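Long-range contacts in inosine-uridine nucleoside N-ribohydrolase (Xanthomonas oryzae pv. oryzae, PDB 4KL0), which binds calcium and probably hydrolyses N-glycosidic bonds of nucleosides, although it is described as a bacterial effector: residues P10-V15 against A361-S366; T45-K50 against A367-A372; M148-G153 against A173-M178; I219-L224 against S345-V350. All blocks are in the same frame, centred on the assembly; numbering follows the deposited sequence.

Contact 1. Residues P10-V15 against A361-S366; sequences PTEAAV and ARLLLS
L363 meets T11 and V15 where two helices cross at right angles. Helix 10-20 opens the modelled chain's helical part, and helix 358-372 is its last helix. Their short axes pass 8.7 Å apart at a signed crossing angle of -90°. This is helix-on-helix packing at the periphery of a nucleoside hydrolase-like fold, away from the calcium site.

L363 reaches the other helix with both methyl branches. L363 CD1 lies 3.5 Å from T11 OG1 and also touches the CG methylene of E12. L363 CD2 rests 3.6 Å from T11 O, over the helix backbone. The side chains of T11 and L363 cross at about a right angle. V15 comes in further along with a single branch, CG1. V15 CG1 stands 3.9 Å from L364 CA, and it also touches L364 CD1. This branch sits between the backbone N and the carbonyl carbon of V15 (chi1 77°), which turns it onto the opposing helix.

The polar part lies beside this apolar patch. E12 is extended beyond CG, and its carboxylate reaches S366. The S366 hydroxyl donates to E12.

The second shell steadies this carboxylate. Its other oxygen, OE1, forms a salt bridge with K370, one turn beyond S366, and accepts the backbone N-H of T9. The buried glutamate thus has partners on both oxygens, which would be expected to stabilise its ionised form. On the reverse side of helix 358-372, L365 packs on helix 317-325.

The bond from S366 OG to E12 OE2 is short, 2.6 Å, and arrives 49° out of the carboxylate plane.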
loop_
_atom_site.group_PDB
_atom_site.type_symbol
_atom_site.label_atom_id
_atom_site.label_comp_id
_atom_site.label_asym_id
_atom_site.label_seq_id
_atom_site.Cartn_x
_atom_site.Cartn_y
_atom_site.Cartn_z
ATOM N N PRO A 10 24.893 1.939 10.052
ATOM C CA PRO A 10 25.505 0.634 9.771
ATOM C C PRO A 10 24.531 -0.505 9.628
ATOM O O PRO A 10 24.649 -1.229 8.643
ATOM C CB PRO A 10 26.371 0.378 11.014
ATOM C CG PRO A 10 26.782 1.749 11.428
ATOM C CD PRO A 10 25.589 2.635 11.156
ATOM N N THR A 11 23.605 -0.696 10.570
ATOM C CA THR A 11 22.688 -1.820 10.442
ATOM C C THR A 11 21.680 -1.648 9.268
ATOM O O THR A 11 21.210 -2.623 8.708
ATOM C CB THR A 11 21.954 -2.157 11.753
ATOM O OG1 THR A 11 20.937 -1.172 12.030
ATOM C CG2 THR A 11 22.953 -2.197 12.886
ATOM N N GLU A 12 21.329 -0.413 8.922
ATOM C CA GLU A 12 20.441 -0.204 7.760
ATOM C C GLU A 12 21.205 -0.551 6.479
ATOM O O GLU A 12 20.695 -1.234 5.598
ATOM C CB GLU A 12 19.957 1.242 7.686
ATOM C CG GLU A 12 18.808 1.505 8.656
ATOM C CD GLU A 12 18.567 2.997 8.864
ATOM O OE1 GLU A 12 19.395 3.869 8.420
ATOM O OE2 GLU A 12 17.534 3.282 9.509
ATOM N N ALA A 13 22.443 -0.084 6.399
ATOM C CA ALA A 13 23.243 -0.298 5.204
ATOM C C ALA A 13 23.437 -1.808 5.023
ATOM O O ALA A 13 23.347 -2.319 3.906
ATOM C CB ALA A 13 24.583 0.450 5.291
ATOM N N ALA A 14 23.659 -2.542 6.121
ATOM C CA ALA A 14 23.791 -4.006 6.038
ATOM C C ALA A 14 22.556 -4.761 5.573
ATOM O O ALA A 14 22.636 -5.785 4.872
ATOM C CB ALA A 14 24.257 -4.582 7.391
ATOM N N VAL A 15 21.377 -4.288 5.968
ATOM C CA VAL A 15 20.203 -5.022 5.563
ATOM C C VAL A 15 19.923 -4.791 4.069
ATOM O O VAL A 15 19.439 -5.664 3.401
ATOM C CB VAL A 15 18.945 -4.715 6.421
ATOM C CG1 VAL A 15 18.363 -3.418 6.046
ATOM C CG2 VAL A 15 17.905 -5.777 6.213
ATOM N N ALA A 361 12.201 -6.515 9.084
ATOM C CA ALA A 361 11.213 -5.771 8.289
ATOM C C ALA A 361 11.236 -4.286 8.631
ATOM O O ALA A 361 11.207 -3.410 7.731
ATOM C CB ALA A 361 9.803 -6.372 8.483
ATOM N N ARG A 362 11.264 -3.955 9.925
ATOM C CA ARG A 362 11.376 -2.551 10.340
ATOM C C ARG A 362 12.631 -1.871 9.773
ATOM O O ARG A 362 12.568 -0.747 9.257
ATOM C CB ARG A 362 11.438 -2.437 11.867
ATOM C CG ARG A 362 10.139 -2.734 12.609
ATOM C CD ARG A 362 10.321 -2.373 14.115
ATOM N NE ARG A 362 9.192 -2.897 14.888
ATOM C CZ ARG A 362 9.192 -4.061 15.536
ATOM N NH1 ARG A 362 10.287 -4.837 15.535
ATOM N NH2 ARG A 362 8.097 -4.442 16.201
ATOM N N LEU A 363 13.777 -2.566 9.868
ATOM C CA LEU A 363 15.062 -2.013 9.464
ATOM C C LEU A 363 15.126 -1.870 7.926
ATOM O O LEU A 363 15.559 -0.849 7.380
ATOM C CB LEU A 363 16.178 -2.947 9.969
ATOM C CG LEU A 363 17.556 -2.388 10.220
ATOM C CD1 LEU A 363 17.482 -1.258 11.230
ATOM C CD2 LEU A 363 18.397 -3.536 10.762
ATOM N N LEU A 364 14.629 -2.874 7.227
ATOM C CA LEU A 364 14.522 -2.800 5.757
ATOM C C LEU A 364 13.588 -1.689 5.250
ATOM O O LEU A 364 13.938 -0.955 4.292
ATOM C CB LEU A 364 14.135 -4.141 5.172
ATOM C CG LEU A 364 14.123 -4.146 3.649
ATOM C CD1 LEU A 364 15.550 -3.901 3.110
ATOM C CD2 LEU A 364 13.577 -5.452 3.171
ATOM N N LEU A 365 12.424 -1.529 5.883
ATOM C CA LEU A 365 11.553 -0.394 5.520
ATOM C C LEU A 365 12.298 0.920 5.712
ATOM O O LEU A 365 12.273 1.767 4.809
ATOM C CB LEU A 365 10.258 -0.382 6.354
ATOM C CG LEU A 365 9.284 -1.498 5.977
ATOM C CD1 LEU A 365 8.233 -1.670 7.093
ATOM C CD2 LEU A 365 8.550 -1.297 4.630
ATOM N N SER A 366 13.001 1.117 6.845
ATOM C CA SER A 366 13.754 2.366 7.052
ATOM C C SER A 366 14.874 2.529 6.000
ATOM O O SER A 366 15.043 3.618 5.430
ATOM C CB SER A 366 14.288 2.444 8.503
ATOM O OG SER A 366 15.058 3.646 8.695
#

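Contact 2. Residues T45-K50 against A367-A372; sequences TYTIAK and ALAKAA
This is a buried helix-helix contact in which the last turns of helix 358-372 lie across helix 41-54. It joins the C-terminal helix to a helix of the Rossmann-like nucleoside hydrolase core, whose D42 binds calcium. The short axes come within 7.6 Å at a crossing angle of 75°. Alanines on one side allow this close approach. The CA atoms of I48 and A369 are 5.0 Å apart.

A372 carries much of the contact. Its CB points at the other helix and is close to the backbone oxygen of T47. A372 CB also lies 3.9 Å from both T47 CG2 and K50 CG. T47 turns its methyl to the contact, with CG2 anti to the backbone N. Its hydroxyl instead bonds back to V43 O in its own helix. I48 brings its CG2 branch over L368, with I48 CG2 3.9 Å from L368 CB, and the two side chains run obliquely to each other. The side chain of I48 also touches L323 of helix 317-325.

K50 bends at chi2 and chi4, which carries its amine round to the end of helix 358-372. There K50 NZ makes a weak hydrogen bond of 3.4 Å to A372 O. Its stronger partner is L87 O.

The contact is therefore chiefly methyl and methylene packing, and the lysine contributes little polar attraction between these two helices.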
loop_
_atom_site.group_PDB
_atom_site.type_symbol
_atom_site.label_atom_id
_atom_site.label_comp_id
_atom_site.label_asym_id
_atom_site.label_seq_id
_atom_site.Cartn_x
_atom_site.Cartn_y
_atom_site.Cartn_z
ATOM N N THR A 45 4.584 3.542 0.512
ATOM C CA THR A 45 4.783 2.456 -0.451
ATOM C C THR A 45 5.434 2.989 -1.730
ATOM O O THR A 45 6.316 2.323 -2.305
ATOM C CB THR A 45 3.424 1.800 -0.804
ATOM O OG1 THR A 45 2.768 1.453 0.403
ATOM C CG2 THR A 45 3.627 0.551 -1.661
ATOM N N TYR A 46 5.017 4.169 -2.221
ATOM C CA TYR A 46 5.604 4.718 -3.438
ATOM C C TYR A 46 7.094 4.972 -3.174
ATOM O O TYR A 46 7.961 4.754 -4.056
ATOM C CB TYR A 46 4.972 6.066 -3.829
ATOM C CG TYR A 46 3.475 6.078 -4.014
ATOM C CD1 TYR A 46 2.755 4.898 -4.208
ATOM C CD2 TYR A 46 2.775 7.252 -3.986
ATOM C CE1 TYR A 46 1.358 4.911 -4.331
ATOM C CE2 TYR A 46 1.413 7.291 -4.137
ATOM C CZ TYR A 46 0.694 6.125 -4.308
ATOM O OH TYR A 46 -0.667 6.221 -4.391
ATOM N N THR A 47 7.388 5.464 -1.949
ATOM C CA THR A 47 8.783 5.789 -1.564
ATOM C C THR A 47 9.678 4.540 -1.525
ATOM O O THR A 47 10.734 4.523 -2.162
ATOM C CB THR A 47 8.819 6.511 -0.236
ATOM O OG1 THR A 47 8.032 7.699 -0.357
ATOM C CG2 THR A 47 10.236 6.949 0.144
ATOM N N ILE A 48 9.248 3.490 -0.821
ATOM C CA ILE A 48 10.047 2.273 -0.929
ATOM C C ILE A 48 10.085 1.652 -2.312
ATOM O O ILE A 48 11.093 1.043 -2.652
ATOM C CB ILE A 48 9.733 1.214 0.091
ATOM C CG1 ILE A 48 8.365 0.596 -0.118
ATOM C CG2 ILE A 48 9.823 1.810 1.547
ATOM C CD1 ILE A 48 8.186 -0.722 0.642
ATOM N N ALA A 49 9.027 1.810 -3.117
ATOM C CA ALA A 49 9.059 1.324 -4.502
ATOM C C ALA A 49 10.146 2.036 -5.294
ATOM O O ALA A 49 10.750 1.412 -6.168
ATOM C CB ALA A 49 7.721 1.482 -5.198
ATOM N N LYS A 50 10.374 3.323 -5.039
ATOM C CA LYS A 50 11.457 4.012 -5.753
ATOM C C LYS A 50 12.783 3.314 -5.559
ATOM O O LYS A 50 13.503 3.104 -6.550
ATOM C CB LYS A 50 11.580 5.470 -5.302
ATOM C CG LYS A 50 12.883 6.136 -5.646
ATOM C CD LYS A 50 13.105 6.195 -7.144
ATOM C CE LYS A 50 14.505 6.810 -7.373
ATOM N NZ LYS A 50 14.742 7.993 -6.446
ATOM N N ALA A 367 15.633 1.456 5.758
ATOM C CA ALA A 367 16.704 1.505 4.737
ATOM C C ALA A 367 16.188 1.899 3.359
ATOM O O ALA A 367 16.751 2.801 2.711
ATOM C CB ALA A 367 17.469 0.190 4.683
ATOM N N LEU A 368 15.097 1.255 2.919
ATOM C CA LEU A 368 14.576 1.554 1.605
ATOM C C LEU A 368 14.058 2.995 1.517
ATOM O O LEU A 368 14.323 3.667 0.527
ATOM C CB LEU A 368 13.482 0.547 1.253
ATOM C CG LEU A 368 13.880 -0.933 1.094
ATOM C CD1 LEU A 368 12.625 -1.783 1.118
ATOM C CD2 LEU A 368 14.635 -1.177 -0.226
ATOM N N ALA A 369 13.308 3.459 2.526
ATOM C CA ALA A 369 12.758 4.807 2.421
ATOM C C ALA A 369 13.873 5.863 2.444
ATOM O O ALA A 369 13.872 6.822 1.639
ATOM C CB ALA A 369 11.801 5.056 3.477
ATOM N N LYS A 370 14.873 5.670 3.301
ATOM C CA LYS A 370 15.957 6.676 3.329
ATOM C C LYS A 370 16.770 6.692 2.047
ATOM O O LYS A 370 17.134 7.786 1.544
ATOM C CB LYS A 370 16.928 6.454 4.496
ATOM C CG LYS A 370 16.354 6.703 5.855
ATOM C CD LYS A 370 17.351 6.198 6.899
ATOM C CE LYS A 370 17.011 6.664 8.298
ATOM N NZ LYS A 370 18.129 6.276 9.280
ATOM N N ALA A 371 17.060 5.512 1.488
ATOM C CA ALA A 371 17.835 5.453 0.240
ATOM C C ALA A 371 17.057 6.103 -0.918
ATOM O O ALA A 371 17.637 6.788 -1.779
ATOM C CB ALA A 371 18.237 3.990 -0.085
ATOM N N ALA A 372 15.727 5.940 -0.896
ATOM C CA ALA A 372 14.868 6.418 -1.963
ATOM C C ALA A 372 14.867 7.950 -1.996
ATOM O O ALA A 372 14.614 8.549 -3.057
ATOM C CB ALA A 372 13.409 5.859 -1.768
#

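Contact 3. Residues M148-G153 against A173-M178; sequences MVVIAG and ASITIM. With CA (calcium ion), chain B.
M148-V150 and I175-I177 pair as parallel strands, with axes 4.8 Å apart and 12° from parallel. The backbone bonds run in a ladder: M148 N to S174 O, T176 N to M148 O, V150 N to T176 O and M178 N to V150 O. The bond from V150 N to T176 O is the shortest, 2.8 Å, with an N-H...O angle of 171°.

M148, V150, I175 and I177 share one face. The M148 thioether lies alongside I175, with M148 SD 4.1 Å from I175 CG1. V150 sits beside both isoleucines: V150 CG2 is 4.2 Å from I175 CG2, and V150 CB is 4.0 Å from I177 CG1. On the face of V149 and T176, a water links M148 O, S174 OG and T176 OG1.

Next to V150, I151 O binds the calcium ion at 2.4 Å. D35, D42, D318 and three waters complete the site.

The pair lies among the central parallel strands of the mixed sheet of this Rossmann-like fold. Helices 155-163 and 165-171 make the crossover between its strands. Strand 28-34 flanks it at V149 and strand 221-224 at I175 and I177. Helix 317-325 packs on V149 and T176.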
loop_
_atom_site.group_PDB
_atom_site.type_symbol
_atom_site.label_atom_id
_atom_site.label_comp_id
_atom_site.label_asym_id
_atom_site.label_seq_id
_atom_site.Cartn_x
_atom_site.Cartn_y
_atom_site.Cartn_z
ATOM N N MET A 148 0.587 -7.754 -9.753
ATOM C CA MET A 148 -0.470 -6.761 -9.426
ATOM C C MET A 148 -0.431 -6.606 -7.926
ATOM O O MET A 148 -0.381 -7.581 -7.185
ATOM C CB MET A 148 -1.895 -7.250 -9.794
ATOM C CG MET A 148 -2.272 -7.222 -11.315
ATOM S SD MET A 148 -3.924 -8.017 -11.749
ATOM C CE MET A 148 -5.078 -7.037 -10.755
ATOM N N VAL A 149 -0.395 -5.369 -7.462
ATOM C CA VAL A 149 -0.356 -5.112 -6.020
ATOM C C VAL A 149 -1.526 -4.209 -5.641
ATOM O O VAL A 149 -1.703 -3.104 -6.219
ATOM C CB VAL A 149 0.984 -4.440 -5.664
ATOM C CG1 VAL A 149 0.963 -4.107 -4.175
ATOM C CG2 VAL A 149 2.189 -5.394 -5.999
ATOM N N VAL A 150 -2.345 -4.694 -4.715
ATOM C CA VAL A 150 -3.591 -3.954 -4.371
ATOM C C VAL A 150 -3.478 -3.434 -2.970
ATOM O O VAL A 150 -3.399 -4.193 -2.012
ATOM C CB VAL A 150 -4.807 -4.891 -4.515
ATOM C CG1 VAL A 150 -6.081 -4.193 -4.062
ATOM C CG2 VAL A 150 -4.845 -5.457 -5.957
ATOM N N ILE A 151 -3.442 -2.093 -2.837
ATOM C CA ILE A 151 -3.333 -1.487 -1.518
ATOM C C ILE A 151 -4.461 -0.483 -1.368
ATOM O O ILE A 151 -4.296 0.467 -0.649
ATOM C CB ILE A 151 -1.964 -0.811 -1.307
ATOM C CG1 ILE A 151 -1.577 0.138 -2.460
ATOM C CG2 ILE A 151 -0.867 -1.921 -1.209
ATOM C CD1 ILE A 151 -0.306 0.938 -2.216
ATOM N N ALA A 152 -5.615 -0.773 -1.948
ATOM C CA ALA A 152 -6.820 0.053 -1.852
ATOM C C ALA A 152 -7.995 -0.755 -2.278
ATOM O O ALA A 152 -7.824 -1.950 -2.488
ATOM C CB ALA A 152 -6.709 1.322 -2.787
ATOM N N GLY A 153 -9.151 -0.098 -2.491
ATOM C CA GLY A 153 -10.360 -0.799 -2.938
ATOM C C GLY A 153 -10.130 -1.375 -4.316
ATOM O O GLY A 153 -9.211 -0.978 -5.073
ATOM N N ALA A 173 1.559 -12.714 -12.859
ATOM C CA ALA A 173 2.186 -13.688 -11.964
ATOM C C ALA A 173 1.493 -13.973 -10.629
ATOM O O ALA A 173 1.382 -15.137 -10.208
ATOM C CB ALA A 173 3.663 -13.328 -11.726
ATOM N N SER A 174 1.003 -12.916 -9.969
ATOM C CA SER A 174 0.347 -13.073 -8.684
ATOM C C SER A 174 -0.372 -11.786 -8.450
ATOM O O SER A 174 -0.097 -10.762 -9.103
ATOM C CB SER A 174 1.346 -13.241 -7.532
ATOM O OG SER A 174 2.243 -12.120 -7.473
ATOM N N ILE A 175 -1.276 -11.852 -7.493
ATOM C CA ILE A 175 -2.011 -10.664 -7.021
ATOM C C ILE A 175 -1.812 -10.646 -5.513
ATOM O O ILE A 175 -2.159 -11.601 -4.806
ATOM C CB ILE A 175 -3.513 -10.730 -7.324
ATOM C CG1 ILE A 175 -3.761 -10.842 -8.823
ATOM C CG2 ILE A 175 -4.224 -9.499 -6.688
ATOM C CD1 ILE A 175 -5.228 -11.035 -9.198
ATOM N N THR A 176 -1.278 -9.548 -4.990
ATOM C CA THR A 176 -0.984 -9.454 -3.561
ATOM C C THR A 176 -1.808 -8.298 -3.036
ATOM O O THR A 176 -1.823 -7.221 -3.642
ATOM C CB THR A 176 0.524 -9.108 -3.301
ATOM O OG1 THR A 176 1.344 -10.075 -3.982
ATOM C CG2 THR A 176 0.903 -9.173 -1.831
ATOM N N ILE A 177 -2.537 -8.533 -1.957
ATOM C CA ILE A 177 -3.604 -7.588 -1.570
ATOM C C ILE A 177 -3.482 -7.295 -0.084
ATOM O O ILE A 177 -3.265 -8.217 0.722
ATOM C CB ILE A 177 -5.033 -8.239 -1.755
ATOM C CG1 ILE A 177 -5.243 -8.661 -3.204
ATOM C CG2 ILE A 177 -6.160 -7.264 -1.279
ATOM C CD1 ILE A 177 -6.541 -9.544 -3.392
ATOM N N MET A 178 -3.657 -6.036 0.313
ATOM C CA MET A 178 -3.734 -5.671 1.713
ATOM C C MET A 178 -5.216 -5.763 2.048
ATOM O O MET A 178 -6.022 -4.895 1.676
ATOM C CB MET A 178 -3.214 -4.209 1.869
ATOM C CG MET A 178 -2.897 -3.765 3.306
ATOM S SD MET A 178 -4.357 -3.542 4.444
ATOM C CE MET A 178 -3.929 -4.865 5.623
HETATM CA CA CA B . -4.015 2.243 0.963
HETATM O O HOH W 1 1.661 -9.480 -6.790
HETATM O O HOH W 2 -4.388 0.064 2.507
HETATM O O HOH W 3 -4.009 2.987 3.335
HETATM O O HOH W 4 -6.484 1.977 1.717
#

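Contact 4. Residues I219-L224 against S345-V350; sequences IPLRIL and SPVEHV
I219 and S345 are joined through a water just before two parallel strands pair. These strands, 221-224 and 347-350, are neighbours in the Rossmann-like sheet, with strand 337-338 antiparallel at its edge beyond. The water donates to I219 O and P346 O and accepts from the S345 hydroxyl. P220 follows, with P220 CB 4.3 Å from P346 CB.

At L221 the regular ladder begins. L221 N bonds to P346 O, and L221 O accepts from E348 N at 2.8 Å. L221 CD1 lies 4.0 Å from V347 CG2, the two side chains running alongside each other. Both pack on helix 204-216 through Q215.

R222 projects from the face of the sheet that carries E348. Its CG is anti to the backbone N (chi1 -178°), and the chain bends at chi3. This brings the guanidinium side-on to the carboxylate. R222 NE and R222 NH2 both hold E348 OE1, at 2.8 and 2.7 Å. The oxygen lies in the guanidinium plane, but the two flat groups are turned 49° apart. NH2 meets the syn lone pair of OE1, while NE comes from above the carboxylate plane. NH1 bonds to A324 O in helix 317-325. A second water donates to E348 OE1 and L221 O.

I223 returns to the opposite face. Its N-H reaches E348 O, and I223 O takes V350 N, again at 2.8 Å. L224 closes the pair with L224 CD1 4.0 Å from V350 CG1. Behind it lies helix 317-325.

Three donors thus converge on E348 OE1: two arginine nitrogens and a water. The salt bridge ties the two strands together on the R222 and E348 face, beyond their backbone bonds.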
loop_
_atom_site.group_PDB
_atom_site.type_symbol
_atom_site.label_atom_id
_atom_site.label_comp_id
_atom_site.label_asym_id
_atom_site.label_seq_id
_atom_site.Cartn_x
_atom_site.Cartn_y
_atom_site.Cartn_z
ATOM N N ILE A 219 -4.800 -17.599 -10.838
ATOM C CA ILE A 219 -3.716 -16.651 -10.508
ATOM C C ILE A 219 -3.468 -16.643 -9.010
ATOM O O ILE A 219 -4.395 -16.362 -8.247
ATOM C CB ILE A 219 -4.109 -15.273 -10.907
ATOM C CG1 ILE A 219 -4.367 -15.246 -12.383
ATOM C CG2 ILE A 219 -3.022 -14.267 -10.512
ATOM C CD1 ILE A 219 -5.230 -14.176 -12.754
ATOM N N PRO A 220 -2.237 -16.942 -8.556
ATOM C CA PRO A 220 -1.962 -17.030 -7.109
ATOM C C PRO A 220 -2.365 -15.716 -6.396
ATOM O O PRO A 220 -2.056 -14.650 -6.916
ATOM C CB PRO A 220 -0.445 -17.192 -7.027
ATOM C CG PRO A 220 -0.069 -17.796 -8.403
ATOM C CD PRO A 220 -1.058 -17.217 -9.402
ATOM N N LEU A 221 -3.006 -15.832 -5.252
ATOM C CA LEU A 221 -3.374 -14.680 -4.413
ATOM C C LEU A 221 -2.590 -14.691 -3.144
ATOM O O LEU A 221 -2.440 -15.739 -2.497
ATOM C CB LEU A 221 -4.853 -14.785 -4.006
ATOM C CG LEU A 221 -6.011 -14.392 -4.882
ATOM C CD1 LEU A 221 -7.306 -14.636 -4.059
ATOM C CD2 LEU A 221 -5.875 -12.910 -5.289
ATOM N N ARG A 222 -2.069 -13.541 -2.707
ATOM C CA ARG A 222 -1.387 -13.493 -1.439
ATOM C C ARG A 222 -2.003 -12.325 -0.664
ATOM O O ARG A 222 -2.028 -11.215 -1.192
ATOM C CB ARG A 222 0.108 -13.244 -1.608
ATOM C CG ARG A 222 0.876 -13.233 -0.289
ATOM C CD ARG A 222 2.390 -13.172 -0.557
ATOM N NE ARG A 222 2.768 -14.467 -1.098
ATOM C CZ ARG A 222 3.995 -14.770 -1.495
ATOM N NH1 ARG A 222 4.965 -13.860 -1.389
ATOM N NH2 ARG A 222 4.244 -15.981 -1.965
ATOM N N ILE A 223 -2.562 -12.608 0.504
ATOM C CA ILE A 223 -3.400 -11.618 1.217
ATOM C C ILE A 223 -2.696 -11.285 2.516
ATOM O O ILE A 223 -2.458 -12.154 3.396
ATOM C CB ILE A 223 -4.794 -12.126 1.565
ATOM C CG1 ILE A 223 -5.603 -12.704 0.384
ATOM C CG2 ILE A 223 -5.603 -10.971 2.225
ATOM C CD1 ILE A 223 -5.923 -11.745 -0.662
ATOM N N LEU A 224 -2.317 -10.029 2.658
ATOM C CA LEU A 224 -1.619 -9.603 3.865
ATOM C C LEU A 224 -2.635 -8.869 4.720
ATOM O O LEU A 224 -3.388 -8.042 4.204
ATOM C CB LEU A 224 -0.508 -8.597 3.524
ATOM C CG LEU A 224 0.399 -8.221 4.712
ATOM C CD1 LEU A 224 1.844 -8.296 4.328
ATOM C CD2 LEU A 224 0.051 -6.776 5.329
ATOM N N SER A 345 -6.489 -23.367 -6.940
ATOM C CA SER A 345 -5.734 -22.125 -7.146
ATOM C C SER A 345 -5.179 -21.568 -5.840
ATOM O O SER A 345 -5.883 -21.467 -4.832
ATOM C CB SER A 345 -6.564 -21.081 -7.876
ATOM O OG SER A 345 -5.711 -20.076 -8.406
ATOM N N PRO A 346 -3.879 -21.223 -5.838
ATOM C CA PRO A 346 -3.240 -20.909 -4.567
ATOM C C PRO A 346 -3.722 -19.613 -3.955
ATOM O O PRO A 346 -3.862 -18.620 -4.657
ATOM C CB PRO A 346 -1.742 -20.753 -4.908
ATOM C CG PRO A 346 -1.571 -21.340 -6.213
ATOM C CD PRO A 346 -2.907 -21.416 -6.938
ATOM N N VAL A 347 -3.928 -19.664 -2.652
ATOM C CA VAL A 347 -4.265 -18.493 -1.855
ATOM C C VAL A 347 -3.444 -18.482 -0.571
ATOM O O VAL A 347 -3.592 -19.334 0.276
ATOM C CB VAL A 347 -5.785 -18.439 -1.547
ATOM C CG1 VAL A 347 -6.075 -17.195 -0.638
ATOM C CG2 VAL A 347 -6.620 -18.407 -2.819
ATOM N N GLU A 348 -2.540 -17.524 -0.399
ATOM C CA GLU A 348 -1.708 -17.520 0.771
ATOM C C GLU A 348 -2.058 -16.419 1.739
ATOM O O GLU A 348 -2.461 -15.316 1.317
ATOM C CB GLU A 348 -0.239 -17.345 0.358
ATOM C CG GLU A 348 0.298 -18.505 -0.441
ATOM C CD GLU A 348 1.694 -18.190 -0.879
ATOM O OE1 GLU A 348 1.869 -17.128 -1.515
ATOM O OE2 GLU A 348 2.611 -18.972 -0.572
ATOM N N HIS A 349 -1.861 -16.688 3.030
ATOM C CA HIS A 349 -2.185 -15.726 4.052
ATOM C C HIS A 349 -0.939 -15.216 4.739
ATOM O O HIS A 349 -0.040 -16.001 5.138
ATOM C CB HIS A 349 -3.159 -16.359 5.074
ATOM C CG HIS A 349 -3.342 -15.538 6.315
ATOM N ND1 HIS A 349 -2.958 -15.976 7.565
ATOM C CD2 HIS A 349 -3.835 -14.292 6.494
ATOM C CE1 HIS A 349 -3.205 -15.033 8.462
ATOM N NE2 HIS A 349 -3.762 -14.009 7.842
ATOM N N VAL A 350 -0.826 -13.892 4.870
ATOM C CA VAL A 350 0.229 -13.332 5.712
ATOM C C VAL A 350 -0.344 -12.511 6.875
ATOM O O VAL A 350 -0.756 -11.346 6.680
ATOM C CB VAL A 350 1.242 -12.432 4.922
ATOM C CG1 VAL A 350 2.391 -11.921 5.838
ATOM C CG2 VAL A 350 1.806 -13.192 3.698
HETATM O O HOH W 5 -5.751 -17.985 -6.650
HETATM O O HOH W 6 0.182 -16.995 -3.301
#

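Contacts 1 and 2 share helix 358-372, and their centres are about 12 Å apart. The salt bridge between E12 OE1 and K370 NZ, 2.9 Å, joins them, and L365 also packs on I48. Contacts 3 and 4 lie in one sheet with centres about 10 Å apart. Strands 172-178 and 221-224 are neighbours there, with I177 N 2.8 Å from R222 O. Contact 3 supplies a calcium ligand directly. Contact 2 adjoins contact 3 where T45 CG2 meets I151 CD1 at 4.0 Å, and the I48 side chain is about 13 Å from the ion. The side chain of L224 in contact 4 is about 11 Å from it. Contact 1 is more remote, its centre about 24 Å from that of contact 3.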